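Local coordinates for protein acyl-CoA dehydrogenase (Bacillus anthracis, PDB 3OWA) that probably oxidises acyl-CoA thioesters to enoyl-CoA by passing electrons to a bound FAD, at residues Glu360-Lys365 / Glu412-Ile417; Phe367-Leu372 / Ile403-Glu408. All coordinates share one frame; numbering follows the deposited sequence.

Contact 1: Glu360-Lys365 / Glu412-Ile417; sequences ECSLNK and EINRLI. With FAD (flavin-adenine dinucleotide), chain E.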
ATOM      1  N   GLU A 360      -1.280   6.558 -23.630  1.00 37.32           N
ATOM      2  CA  GLU A 360      -1.948   7.386 -22.646  1.00 37.22           C
ATOM      3  C   GLU A 360      -2.959   6.578 -21.793  1.00 35.78           C
ATOM      4  O   GLU A 360      -3.055   6.793 -20.589  1.00 35.63           O
ATOM      5  CB  GLU A 360      -2.624   8.575 -23.358  1.00 37.11           C
ATOM      6  CG  GLU A 360      -1.613   9.548 -24.013  1.00 42.10           C
ATOM      7  CD  GLU A 360      -1.192   9.172 -25.462  1.00 45.83           C
ATOM      8  OE1 GLU A 360      -0.644  10.066 -26.134  1.00 45.58           O
ATOM      9  OE2 GLU A 360      -1.400   8.005 -25.920  1.00 44.80           O
ATOM     10  N   CYS A 361      -3.698   5.649 -22.405  1.00 35.43           N
ATOM     11  CA  CYS A 361      -4.668   4.808 -21.656  1.00 34.90           C
ATOM     12  C   CYS A 361      -3.986   3.946 -20.603  1.00 33.82           C
ATOM     13  O   CYS A 361      -4.460   3.852 -19.452  1.00 33.14           O
ATOM     14  CB  CYS A 361      -5.468   3.892 -22.611  1.00 34.74           C
ATOM     15  SG  CYS A 361      -6.635   4.799 -23.690  1.00 38.58           S
ATOM     16  N   SER A 362      -2.884   3.305 -20.983  0.61 33.74           N
ATOM     17  CA  SER A 362      -2.122   2.456 -20.060  0.61 33.24           C
ATOM     18  C   SER A 362      -1.509   3.289 -18.943  0.61 33.06           C
ATOM     19  O   SER A 362      -1.559   2.898 -17.772  0.61 32.54           O
ATOM     20  CB  SER A 362      -1.028   1.686 -20.805  0.61 33.98           C
ATOM     21  OG  SER A 362      -1.525   0.438 -21.258  0.61 35.76           O
ATOM     22  N   LEU A 363      -0.952   4.448 -19.288  1.00 33.03           N
ATOM     23  CA  LEU A 363      -0.446   5.363 -18.255  1.00 33.48           C
ATOM     24  C   LEU A 363      -1.512   5.773 -17.243  1.00 32.57           C
ATOM     25  O   LEU A 363      -1.223   5.823 -16.058  1.00 33.65           O
ATOM     26  CB  LEU A 363       0.208   6.630 -18.843  1.00 33.33           C
ATOM     27  CG  LEU A 363       1.335   6.447 -19.875  1.00 36.40           C
ATOM     28  CD1 LEU A 363       1.765   7.814 -20.415  1.00 38.37           C
ATOM     29  CD2 LEU A 363       2.522   5.633 -19.318  1.00 36.21           C
ATOM     30  N   ASN A 364      -2.696   6.128 -17.719  1.00 32.51           N
ATOM     31  CA  ASN A 364      -3.800   6.555 -16.850  1.00 32.77           C
ATOM     32  C   ASN A 364      -4.193   5.435 -15.924  1.00 31.90           C
ATOM     33  O   ASN A 364      -4.422   5.642 -14.729  1.00 32.61           O
ATOM     34  CB  ASN A 364      -5.033   6.910 -17.679  1.00 33.16           C
ATOM     35  CG  ASN A 364      -4.932   8.264 -18.384  1.00 36.08           C
ATOM     36  OD1 ASN A 364      -4.072   9.115 -18.094  1.00 39.62           O
ATOM     37  ND2 ASN A 364      -5.836   8.464 -19.313  1.00 33.74           N
ATOM     38  N   LYS A 365      -4.259   4.228 -16.464  1.00 30.57           N
ATOM     39  CA  LYS A 365      -4.662   3.109 -15.666  1.00 29.79           C
ATOM     40  C   LYS A 365      -3.687   2.845 -14.510  1.00 28.72           C
ATOM     41  O   LYS A 365      -4.119   2.667 -13.361  1.00 27.26           O
ATOM     42  CB  LYS A 365      -4.853   1.865 -16.535  1.00 30.20           C
ATOM     43  CG  LYS A 365      -5.524   0.702 -15.808  1.00 32.11           C
ATOM     44  CD  LYS A 365      -4.530  -0.248 -15.195  1.00 31.05           C
ATOM     45  CE  LYS A 365      -5.226  -1.215 -14.299  1.00 33.85           C
ATOM     46  NZ  LYS A 365      -4.327  -2.289 -13.753  1.00 32.43           N
ATOM     47  N   GLU A 412       2.033  -4.342 -13.929  1.00 29.54           N
ATOM     48  CA  GLU A 412       3.320  -4.784 -14.515  1.00 31.31           C
ATOM     49  C   GLU A 412       3.187  -4.873 -16.044  1.00 31.82           C
ATOM     50  O   GLU A 412       4.065  -4.424 -16.790  1.00 30.71           O
ATOM     51  CB  GLU A 412       3.734  -6.174 -13.989  1.00 31.02           C
ATOM     52  CG  GLU A 412       4.124  -6.184 -12.484  1.00 34.97           C
ATOM     53  CD  GLU A 412       2.934  -5.895 -11.555  1.00 36.15           C
ATOM     54  OE1 GLU A 412       3.076  -5.050 -10.631  1.00 35.93           O
ATOM     55  OE2 GLU A 412       1.853  -6.516 -11.764  1.00 32.90           O
ATOM     56  N   ILE A 413       2.117  -5.521 -16.505  1.00 31.91           N
ATOM     57  CA  ILE A 413       1.957  -5.733 -17.931  1.00 34.00           C
ATOM     58  C   ILE A 413       1.764  -4.376 -18.628  1.00 35.16           C
ATOM     59  O   ILE A 413       2.377  -4.105 -19.672  1.00 35.74           O
ATOM     60  CB  ILE A 413       0.774  -6.713 -18.228  1.00 33.75           C
ATOM     61  CG1 ILE A 413       1.163  -8.158 -17.862  1.00 35.49           C
ATOM     62  CG2 ILE A 413       0.301  -6.574 -19.686  1.00 34.56           C
ATOM     63  CD1 ILE A 413       2.239  -8.781 -18.748  1.00 39.08           C
ATOM     64  N   ASN A 414       0.908  -3.536 -18.040  1.00 35.54           N
ATOM     65  CA  ASN A 414       0.695  -2.173 -18.530  1.00 36.96           C
ATOM     66  C   ASN A 414       1.975  -1.354 -18.620  1.00 38.16           C
ATOM     67  O   ASN A 414       2.118  -0.565 -19.548  1.00 39.79           O
ATOM     68  CB  ASN A 414      -0.290  -1.438 -17.647  1.00 37.09           C
ATOM     69  CG  ASN A 414      -1.725  -1.673 -18.055  1.00 39.39           C
ATOM     70  OD1 ASN A 414      -2.424  -2.484 -17.474  1.00 42.02           O
ATOM     71  ND2 ASN A 414      -2.170  -0.945 -19.066  1.00 45.09           N
ATOM     72  N   ARG A 415       2.896  -1.537 -17.675  1.00 37.67           N
ATOM     73  CA  ARG A 415       4.194  -0.882 -17.721  1.00 39.02           C
ATOM     74  C   ARG A 415       5.090  -1.457 -18.808  1.00 40.49           C
ATOM     75  O   ARG A 415       5.732  -0.703 -19.537  1.00 40.91           O
ATOM     76  CB  ARG A 415       4.935  -0.964 -16.374  1.00 38.40           C
ATOM     77  CG  ARG A 415       4.416   0.051 -15.334  1.00 37.54           C
ATOM     78  CD  ARG A 415       4.995  -0.268 -13.937  1.00 42.26           C
ATOM     79  NE  ARG A 415       4.920   0.907 -13.065  1.00 43.02           N
ATOM     80  CZ  ARG A 415       4.217   0.976 -11.935  1.00 43.34           C
ATOM     81  NH1 ARG A 415       4.225   2.101 -11.215  1.00 39.52           N
ATOM     82  NH2 ARG A 415       3.538  -0.084 -11.505  1.00 41.92           N
ATOM     83  N   LEU A 416       5.131  -2.781 -18.915  1.00 40.40           N
ATOM     84  CA  LEU A 416       6.009  -3.441 -19.869  1.00 42.45           C
ATOM     85  C   LEU A 416       5.686  -3.126 -21.325  1.00 43.52           C
ATOM     86  O   LEU A 416       6.571  -3.121 -22.163  1.00 44.49           O
ATOM     87  CB  LEU A 416       5.974  -4.953 -19.683  1.00 42.31           C
ATOM     88  CG  LEU A 416       6.588  -5.480 -18.406  1.00 42.42           C
ATOM     89  CD1 LEU A 416       6.222  -6.950 -18.314  1.00 43.13           C
ATOM     90  CD2 LEU A 416       8.116  -5.304 -18.475  1.00 43.98           C
ATOM     91  N   ILE A 417       4.433  -2.831 -21.621  1.00 43.63           N
ATOM     92  CA  ILE A 417       4.063  -2.583 -23.001  1.00 45.01           C
ATOM     93  C   ILE A 417       4.326  -1.152 -23.459  1.00 44.74           C
ATOM     94  O   ILE A 417       4.416  -0.915 -24.673  1.00 45.85           O
ATOM     95  CB  ILE A 417       2.595  -2.975 -23.301  1.00 45.05           C
ATOM     96  CG1 ILE A 417       1.611  -2.103 -22.503  1.00 46.43           C
ATOM     97  CG2 ILE A 417       2.388  -4.474 -23.047  1.00 46.27           C
ATOM     98  CD1 ILE A 417       0.175  -2.610 -22.592  1.00 47.94           C
TER
HETATM   99  PA  FAD E 601      -1.442 -13.718 -13.736  1.00 34.51           P
HETATM  100  O1A FAD E 601      -1.264 -15.162 -13.343  1.00 36.51           O
HETATM  101  O2A FAD E 601      -1.615 -13.448 -15.187  1.00 37.89           O
HETATM  102  O5B FAD E 601      -0.268 -12.831 -13.162  1.00 33.49           O
HETATM  103  C5B FAD E 601       0.364 -13.080 -11.931  1.00 31.42           C
HETATM  104  C4B FAD E 601       1.546 -12.141 -11.732  1.00 34.34           C
HETATM  105  O4B FAD E 601       2.545 -12.359 -12.741  1.00 33.92           O
HETATM  106  C3B FAD E 601       1.106 -10.683 -11.828  1.00 35.30           C
HETATM  107  O3B FAD E 601       1.875  -9.847 -10.964  1.00 34.94           O
HETATM  108  C2B FAD E 601       1.496 -10.346 -13.245  1.00 35.75           C
HETATM  109  O2B FAD E 601       1.729  -8.983 -13.424  1.00 35.83           O
HETATM  110  C1B FAD E 601       2.770 -11.136 -13.408  1.00 35.08           C
HETATM  111  N9A FAD E 601       3.053 -11.381 -14.825  1.00 38.37           N
HETATM  112  C8A FAD E 601       2.270 -12.048 -15.732  1.00 42.06           C
HETATM  113  N7A FAD E 601       2.883 -12.061 -16.929  1.00 39.69           N
HETATM  114  C5A FAD E 601       4.066 -11.435 -16.799  1.00 41.21           C
HETATM  115  C6A FAD E 601       5.119 -11.169 -17.710  1.00 40.07           C
HETATM  116  N6A FAD E 601       5.098 -11.646 -18.961  1.00 39.25           N
HETATM  117  N1A FAD E 601       6.213 -10.479 -17.252  1.00 37.51           N
HETATM  118  C2A FAD E 601       6.295 -10.062 -15.932  1.00 39.04           C
HETATM  119  N3A FAD E 601       5.278 -10.354 -15.027  1.00 36.32           N
HETATM  120  C4A FAD E 601       4.178 -11.011 -15.460  1.00 37.97           C
HETATM  121  N1  FAD E 601     -11.653 -10.975 -16.609  1.00 32.81           N
HETATM  122  C2  FAD E 601     -12.612 -10.860 -17.590  1.00 34.66           C
HETATM  123  O2  FAD E 601     -12.349 -11.148 -18.737  1.00 37.59           O
HETATM  124  N3  FAD E 601     -13.891 -10.419 -17.316  1.00 32.78           N
HETATM  125  C4  FAD E 601     -14.265 -10.099 -16.050  1.00 33.01           C
HETATM  126  O4  FAD E 601     -15.424  -9.692 -15.867  1.00 32.95           O
HETATM  127  C4X FAD E 601     -13.303 -10.201 -15.040  1.00 34.88           C
HETATM  128  N5  FAD E 601     -13.666  -9.915 -13.739  1.00 36.99           N
HETATM  129  C5X FAD E 601     -12.746 -10.072 -12.712  1.00 34.82           C
HETATM  130  C6  FAD E 601     -13.151  -9.775 -11.406  1.00 29.88           C
HETATM  131  C7  FAD E 601     -12.250  -9.955 -10.361  1.00 30.34           C
HETATM  132  C7M FAD E 601     -12.688  -9.652  -8.944  1.00 28.99           C
HETATM  133  C8  FAD E 601     -10.953 -10.430 -10.660  1.00 30.94           C
HETATM  134  C8M FAD E 601      -9.900 -10.644  -9.621  1.00 33.90           C
HETATM  135  C9  FAD E 601     -10.547 -10.673 -11.967  1.00 30.86           C
HETATM  136  C9A FAD E 601     -11.431 -10.508 -13.005  1.00 31.08           C
HETATM  137  N10 FAD E 601     -11.033 -10.749 -14.311  1.00 32.87           N
HETATM  138  C10 FAD E 601     -11.984 -10.646 -15.319  1.00 33.47           C
HETATM  139  C1' FAD E 601      -9.650 -11.301 -14.630  1.00 35.46           C
HETATM  140  C2' FAD E 601      -8.499 -10.342 -14.306  1.00 43.44           C
HETATM  141  O2' FAD E 601      -8.548  -9.068 -14.906  1.00 46.29           O
HETATM  142  C3' FAD E 601      -7.042 -11.151 -14.176  1.00 42.84           C
HETATM  143  O3' FAD E 601      -6.937 -11.332 -12.807  1.00 32.97           O
HETATM  144  C4' FAD E 601      -5.990 -10.516 -14.663  1.00 42.75           C
HETATM  145  O4' FAD E 601      -6.282 -10.261 -16.036  1.00 45.33           O
HETATM  146  C5' FAD E 601      -4.579 -11.054 -14.423  1.00 36.88           C
HETATM  147  O5' FAD E 601      -4.641 -12.455 -14.484  1.00 32.67           O
HETATM  148  P   FAD E 601      -4.222 -13.413 -13.298  1.00 33.68           P
HETATM  149  O1P FAD E 601      -5.050 -12.987 -12.106  1.00 32.36           O
HETATM  150  O2P FAD E 601      -4.417 -14.841 -13.719  1.00 33.61           O
HETATM  151  O3P FAD E 601      -2.706 -13.075 -12.937  1.00 34.49           O
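Lys365 swings CG away from its backbone N (chi1 -169°), turns at the next bond, and runs its aliphatic chain across the side chain of Asn414 at about a right angle, its CD packing against the end of that side chain. The ammonium travels on past Asn414 to the carbonyls of Phe407 and Gly409 in the loop ahead of helix 411-427, and to Asn411 OD1 at the first residue of that helix. One turn earlier, Ser362 points at Asn414, and their CA atoms come within 5.6 Å. Ile417 places CG1 between its backbone N and carbonyl carbon (chi1 64°), which swings CD1 to 3.7 Å from Ser362 OG in one of the two modelled serine conformers. The helices 358-383 and 411-427 that meet here belong to the all-helical C-terminal domain of the acyl-CoA dehydrogenase fold; the two segments run roughly antiparallel, with axes 9.4 Å apart at an angle of 144°. Arg269 of helix 257-293 packs against Lys365, Asn414 and Ile417. Another side of segment 412-417 faces the adenosine end of FAD: the ribose hydroxyl O2B donates to Glu412 OE2 at 3.0 Å, Ile413 CD1 rests 3.8 Å from C5A of the adenine, and Leu416 CD1 lies 3.7 Å from its N1A. The second subunit also grips this carboxylate, Lys310 by a salt bridge to OE1 and Gln381 by a hydrogen bond to OE2.

Contact 2: Phe367-Leu372 / Ile403-Glu408; sequences FGSEVL and INRIFE. With FAD (flavin-adenine dinucleotide), chain E.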
ATOM      1  N   PHE A 367      -1.279   4.937 -13.413  1.00 28.60           N
ATOM      2  CA  PHE A 367      -1.082   6.106 -12.552  1.00 29.43           C
ATOM      3  C   PHE A 367      -2.293   6.306 -11.651  1.00 29.65           C
ATOM      4  O   PHE A 367      -2.138   6.533 -10.463  1.00 30.28           O
ATOM      5  CB  PHE A 367      -0.842   7.353 -13.390  1.00 29.94           C
ATOM      6  CG  PHE A 367      -0.426   8.550 -12.594  1.00 32.91           C
ATOM      7  CD1 PHE A 367       0.901   8.742 -12.259  1.00 34.01           C
ATOM      8  CD2 PHE A 367      -1.354   9.524 -12.238  1.00 33.95           C
ATOM      9  CE1 PHE A 367       1.300   9.863 -11.533  1.00 36.15           C
ATOM     10  CE2 PHE A 367      -0.976  10.639 -11.502  1.00 35.05           C
ATOM     11  CZ  PHE A 367       0.352  10.822 -11.152  1.00 36.60           C
ATOM     12  N   GLY A 368      -3.491   6.199 -12.215  1.00 28.99           N
ATOM     13  CA  GLY A 368      -4.727   6.354 -11.421  1.00 28.41           C
ATOM     14  C   GLY A 368      -4.866   5.302 -10.333  1.00 27.84           C
ATOM     15  O   GLY A 368      -5.204   5.603  -9.185  1.00 26.55           O
ATOM     16  N   SER A 369      -4.622   4.043 -10.678  1.00 25.79           N
ATOM     17  CA  SER A 369      -4.790   3.001  -9.670  1.00 25.73           C
ATOM     18  C   SER A 369      -3.772   3.165  -8.520  1.00 25.82           C
ATOM     19  O   SER A 369      -4.093   2.901  -7.360  1.00 23.91           O
ATOM     20  CB  SER A 369      -4.687   1.628 -10.335  1.00 25.20           C
ATOM     21  OG  SER A 369      -3.391   1.424 -10.949  1.00 27.50           O
ATOM     22  N   GLU A 370      -2.550   3.605  -8.828  1.00 27.46           N
ATOM     23  CA  GLU A 370      -1.521   3.841  -7.786  1.00 27.80           C
ATOM     24  C   GLU A 370      -1.749   5.087  -6.950  1.00 26.95           C
ATOM     25  O   GLU A 370      -1.471   5.103  -5.753  1.00 26.64           O
ATOM     26  CB  GLU A 370      -0.092   3.865  -8.390  1.00 28.80           C
ATOM     27  CG  GLU A 370       0.211   2.498  -8.942  1.00 33.49           C
ATOM     28  CD  GLU A 370       1.686   2.285  -9.275  1.00 40.39           C
ATOM     29  OE1 GLU A 370       2.401   3.273  -9.563  1.00 38.78           O
ATOM     30  OE2 GLU A 370       2.127   1.110  -9.274  1.00 43.85           O
ATOM     31  N   VAL A 371      -2.250   6.138  -7.554  1.00 26.19           N
ATOM     32  CA  VAL A 371      -2.634   7.296  -6.773  1.00 26.67           C
ATOM     33  C   VAL A 371      -3.792   6.947  -5.826  1.00 26.40           C
ATOM     34  O   VAL A 371      -3.793   7.353  -4.668  1.00 27.63           O
ATOM     35  CB  VAL A 371      -3.082   8.471  -7.755  1.00 27.65           C
ATOM     36  CG1 VAL A 371      -3.870   9.515  -7.003  1.00 29.66           C
ATOM     37  CG2 VAL A 371      -1.835   9.122  -8.393  1.00 26.43           C
ATOM     38  N   LEU A 372      -4.774   6.165  -6.296  1.00 25.61           N
ATOM     39  CA  LEU A 372      -5.897   5.795  -5.434  1.00 24.17           C
ATOM     40  C   LEU A 372      -5.357   4.887  -4.321  1.00 25.81           C
ATOM     41  O   LEU A 372      -5.717   5.056  -3.144  1.00 27.69           O
ATOM     42  CB  LEU A 372      -6.974   5.034  -6.205  1.00 23.17           C
ATOM     43  CG  LEU A 372      -8.130   4.482  -5.348  1.00 24.19           C
ATOM     44  CD1 LEU A 372      -8.811   5.576  -4.573  1.00 24.51           C
ATOM     45  CD2 LEU A 372      -9.108   3.603  -6.164  1.00 19.00           C
ATOM     46  N   ILE A 403      -7.775  -4.262  -6.105  1.00 22.67           N
ATOM     47  CA  ILE A 403      -7.955  -5.032  -7.346  1.00 23.89           C
ATOM     48  C   ILE A 403      -7.659  -4.144  -8.550  1.00 23.08           C
ATOM     49  O   ILE A 403      -7.335  -4.652  -9.637  1.00 23.65           O
ATOM     50  CB  ILE A 403      -9.371  -5.744  -7.415  1.00 23.93           C
ATOM     51  CG1 ILE A 403      -9.535  -6.702  -8.619  1.00 21.54           C
ATOM     52  CG2 ILE A 403     -10.490  -4.699  -7.505  1.00 21.75           C
ATOM     53  CD1 ILE A 403      -8.548  -7.838  -8.642  1.00 23.99           C
ATOM     54  N   ASN A 404      -7.712  -2.818  -8.391  1.00 21.94           N
ATOM     55  CA  ASN A 404      -7.564  -1.994  -9.572  1.00 22.52           C
ATOM     56  C   ASN A 404      -6.156  -2.122 -10.149  1.00 24.53           C
ATOM     57  O   ASN A 404      -5.967  -1.836 -11.336  1.00 24.80           O
ATOM     58  CB  ASN A 404      -7.820  -0.525  -9.309  1.00 23.66           C
ATOM     59  CG  ASN A 404      -9.225  -0.274  -8.810  1.00 23.14           C
ATOM     60  OD1 ASN A 404     -10.142  -0.959  -9.221  1.00 23.89           O
ATOM     61  ND2 ASN A 404      -9.384   0.663  -7.867  1.00 20.60           N
ATOM     62  N   ARG A 405      -5.177  -2.531  -9.335  1.00 23.31           N
ATOM     63  CA  ARG A 405      -3.794  -2.656  -9.862  1.00 23.79           C
ATOM     64  C   ARG A 405      -3.604  -3.963 -10.592  1.00 25.74           C
ATOM     65  O   ARG A 405      -2.500  -4.283 -11.109  1.00 26.47           O
ATOM     66  CB  ARG A 405      -2.772  -2.454  -8.738  1.00 22.95           C
ATOM     67  CG  ARG A 405      -2.842  -1.053  -8.113  1.00 29.19           C
ATOM     68  CD  ARG A 405      -2.231  -0.957  -6.714  1.00 27.85           C
ATOM     69  NE  ARG A 405      -0.931  -1.649  -6.735  1.00 28.64           N
ATOM     70  CZ  ARG A 405      -0.325  -2.114  -5.659  1.00 25.76           C
ATOM     71  NH1 ARG A 405      -0.899  -1.972  -4.451  1.00 24.98           N
ATOM     72  NH2 ARG A 405       0.841  -2.769  -5.801  1.00 25.47           N
ATOM     73  N   ILE A 406      -4.677  -4.745 -10.651  1.00 26.38           N
ATOM     74  CA  ILE A 406      -4.625  -6.065 -11.247  1.00 28.21           C
ATOM     75  C   ILE A 406      -5.521  -6.139 -12.471  1.00 29.56           C
ATOM     76  O   ILE A 406      -5.126  -6.700 -13.495  1.00 30.85           O
ATOM     77  CB  ILE A 406      -4.946  -7.153 -10.193  1.00 27.55           C
ATOM     78  CG1 ILE A 406      -3.766  -7.341  -9.241  1.00 27.13           C
ATOM     79  CG2 ILE A 406      -5.289  -8.492 -10.860  1.00 30.08           C
ATOM     80  CD1 ILE A 406      -4.207  -7.778  -7.886  1.00 31.81           C
ATOM     81  N   PHE A 407      -6.673  -5.454 -12.380  0.55 29.29           N
ATOM     82  CA  PHE A 407      -7.648  -5.258 -13.467  0.55 28.78           C
ATOM     83  C   PHE A 407      -7.095  -4.703 -14.731  0.55 29.88           C
ATOM     84  O   PHE A 407      -6.141  -3.906 -14.697  0.55 30.14           O
ATOM     85  CB  PHE A 407      -8.723  -4.253 -13.039  0.55 27.38           C
ATOM     86  CG  PHE A 407      -9.885  -4.852 -12.293  0.55 24.21           C
ATOM     87  CD1 PHE A 407     -10.785  -4.011 -11.628  0.55 23.95           C
ATOM     88  CD2 PHE A 407     -10.124  -6.228 -12.305  0.55 23.88           C
ATOM     89  CE1 PHE A 407     -11.901  -4.550 -10.931  0.55 23.87           C
ATOM     90  CE2 PHE A 407     -11.253  -6.767 -11.640  0.55 23.35           C
ATOM     91  CZ  PHE A 407     -12.128  -5.929 -10.951  0.55 24.20           C
ATOM     92  N   GLU A 408      -7.720  -5.071 -15.861  1.00 30.92           N
ATOM     93  CA  GLU A 408      -7.419  -4.327 -17.110  1.00 32.10           C
ATOM     94  C   GLU A 408      -5.942  -4.405 -17.438  1.00 32.34           C
ATOM     95  O   GLU A 408      -5.329  -3.435 -17.940  1.00 32.66           O
ATOM     96  CB  GLU A 408      -7.928  -2.870 -17.097  1.00 32.96           C
ATOM     97  CG  GLU A 408      -9.481  -2.765 -16.907  1.00 38.62           C
ATOM     98  CD  GLU A 408     -10.352  -3.396 -18.064  1.00 47.31           C
ATOM     99  OE1 GLU A 408     -11.545  -3.729 -17.782  1.00 52.75           O
ATOM    100  OE2 GLU A 408      -9.892  -3.532 -19.245  1.00 46.62           O
TER
HETATM  101  PA  FAD E 601      -1.442 -13.718 -13.736  1.00 34.51           P
HETATM  102  O1A FAD E 601      -1.264 -15.162 -13.343  1.00 36.51           O
HETATM  103  O2A FAD E 601      -1.615 -13.448 -15.187  1.00 37.89           O
HETATM  104  O5B FAD E 601      -0.268 -12.831 -13.162  1.00 33.49           O
HETATM  105  C5B FAD E 601       0.364 -13.080 -11.931  1.00 31.42           C
HETATM  106  C4B FAD E 601       1.546 -12.141 -11.732  1.00 34.34           C
HETATM  107  O4B FAD E 601       2.545 -12.359 -12.741  1.00 33.92           O
HETATM  108  C3B FAD E 601       1.106 -10.683 -11.828  1.00 35.30           C
HETATM  109  O3B FAD E 601       1.875  -9.847 -10.964  1.00 34.94           O
HETATM  110  C2B FAD E 601       1.496 -10.346 -13.245  1.00 35.75           C
HETATM  111  O2B FAD E 601       1.729  -8.983 -13.424  1.00 35.83           O
HETATM  112  C1B FAD E 601       2.770 -11.136 -13.408  1.00 35.08           C
HETATM  113  N9A FAD E 601       3.053 -11.381 -14.825  1.00 38.37           N
HETATM  114  C8A FAD E 601       2.270 -12.048 -15.732  1.00 42.06           C
HETATM  115  N7A FAD E 601       2.883 -12.061 -16.929  1.00 39.69           N
HETATM  116  C5A FAD E 601       4.066 -11.435 -16.799  1.00 41.21           C
HETATM  117  C6A FAD E 601       5.119 -11.169 -17.710  1.00 40.07           C
HETATM  118  N6A FAD E 601       5.098 -11.646 -18.961  1.00 39.25           N
HETATM  119  N1A FAD E 601       6.213 -10.479 -17.252  1.00 37.51           N
HETATM  120  C2A FAD E 601       6.295 -10.062 -15.932  1.00 39.04           C
HETATM  121  N3A FAD E 601       5.278 -10.354 -15.027  1.00 36.32           N
HETATM  122  C4A FAD E 601       4.178 -11.011 -15.460  1.00 37.97           C
HETATM  123  N1  FAD E 601     -11.653 -10.975 -16.609  1.00 32.81           N
HETATM  124  C2  FAD E 601     -12.612 -10.860 -17.590  1.00 34.66           C
HETATM  125  O2  FAD E 601     -12.349 -11.148 -18.737  1.00 37.59           O
HETATM  126  N3  FAD E 601     -13.891 -10.419 -17.316  1.00 32.78           N
HETATM  127  C4  FAD E 601     -14.265 -10.099 -16.050  1.00 33.01           C
HETATM  128  O4  FAD E 601     -15.424  -9.692 -15.867  1.00 32.95           O
HETATM  129  C4X FAD E 601     -13.303 -10.201 -15.040  1.00 34.88           C
HETATM  130  N5  FAD E 601     -13.666  -9.915 -13.739  1.00 36.99           N
HETATM  131  C5X FAD E 601     -12.746 -10.072 -12.712  1.00 34.82           C
HETATM  132  C6  FAD E 601     -13.151  -9.775 -11.406  1.00 29.88           C
HETATM  133  C7  FAD E 601     -12.250  -9.955 -10.361  1.00 30.34           C
HETATM  134  C7M FAD E 601     -12.688  -9.652  -8.944  1.00 28.99           C
HETATM  135  C8  FAD E 601     -10.953 -10.430 -10.660  1.00 30.94           C
HETATM  136  C8M FAD E 601      -9.900 -10.644  -9.621  1.00 33.90           C
HETATM  137  C9  FAD E 601     -10.547 -10.673 -11.967  1.00 30.86           C
HETATM  138  C9A FAD E 601     -11.431 -10.508 -13.005  1.00 31.08           C
HETATM  139  N10 FAD E 601     -11.033 -10.749 -14.311  1.00 32.87           N
HETATM  140  C10 FAD E 601     -11.984 -10.646 -15.319  1.00 33.47           C
HETATM  141  C1' FAD E 601      -9.650 -11.301 -14.630  1.00 35.46           C
HETATM  142  C2' FAD E 601      -8.499 -10.342 -14.306  1.00 43.44           C
HETATM  143  O2' FAD E 601      -8.548  -9.068 -14.906  1.00 46.29           O
HETATM  144  C3' FAD E 601      -7.042 -11.151 -14.176  1.00 42.84           C
HETATM  145  O3' FAD E 601      -6.937 -11.332 -12.807  1.00 32.97           O
HETATM  146  C4' FAD E 601      -5.990 -10.516 -14.663  1.00 42.75           C
HETATM  147  O4' FAD E 601      -6.282 -10.261 -16.036  1.00 45.33           O
HETATM  148  C5' FAD E 601      -4.579 -11.054 -14.423  1.00 36.88           C
HETATM  149  O5' FAD E 601      -4.641 -12.455 -14.484  1.00 32.67           O
HETATM  150  P   FAD E 601      -4.222 -13.413 -13.298  1.00 33.68           P
HETATM  151  O1P FAD E 601      -5.050 -12.987 -12.106  1.00 32.36           O
HETATM  152  O2P FAD E 601      -4.417 -14.841 -13.719  1.00 33.61           O
HETATM  153  O3P FAD E 601      -2.706 -13.075 -12.937  1.00 34.49           O
HETATM  154  O   HOH W   1      -6.405   1.366  -7.065  1.00 31.19           O
HETATM  155  O   HOH W   2       0.850  -1.109  -8.985  1.00 31.19           O
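The flavin pocket of the acyl-CoA dehydrogenase fold is lined in part by the loop between helices 393-401 and 411-427, a loop that in well-studied relatives carries the catalytic glutamate. Segment 403-408 of this loop packs its other side on helix 358-383, where Ser369 and Asn404 meet side by side, CB to CB at 3.9 Å. One turn further along the helix, Leu372 lays CD2 3.4 Å from Asn404 ND2, the two side chains meeting at a slant. No direct hydrogen bond joins the segments; two waters do the work. The first donates to Ser369 O at 2.8 Å and accepts from Asn404 ND2 at 3.2 Å, serving a helix carbonyl and a buried amide together. The second donates to Glu370 OE2 at 2.6 Å and accepts from Arg405 NE at 2.9 Å, so these opposite charges are coupled through water rather than directly. Arg405 passes its CG beside the hydroxyl of Ser369, then bends at chi3 (46°), and its NH1 forms salt bridges to Asp373 and to Asp377 of the second subunit. Ser369 OG turns back along its own helix to Lys365 O and also bonds to Asn411. Within the loop, Ile403 O accepts from both Ile406 N and Phe407 N, three and four residues on; the side chains of all three residues touch the cofactor. Ile403 sends CD1 to 3.3 Å from the flavin methyl C8M. In one of its two conformers, the Phe407 ring has CG1 of Ile403 over one face, toward the rim, and meets the isoalloxazine with its edge, Phe407 CE2 lying 3.6 Å from C6 of FAD.

Contacts 1 and 2 lie on successive parts of helix 358-383, their centres about 10 Å apart, and contact 2 is nested inside the chain loop that contact 1 closes. Two charged side chains of contact 1 tie them together: Lys365 NZ, besides its stronger partners, makes a weak bond to Asn404 O at 3.0 Å, and Arg415 NH1 forms a salt bridge to Glu370 OE1 at 2.7 Å. One FAD spans both, its adenosine end on segment 412-417 and its isoalloxazine on segment 403-408. The Gln381 of the second subunit that meets the carboxylate in contact 1 also donates from NE2 to Arg405 O in contact 2, so both border the dimer interface.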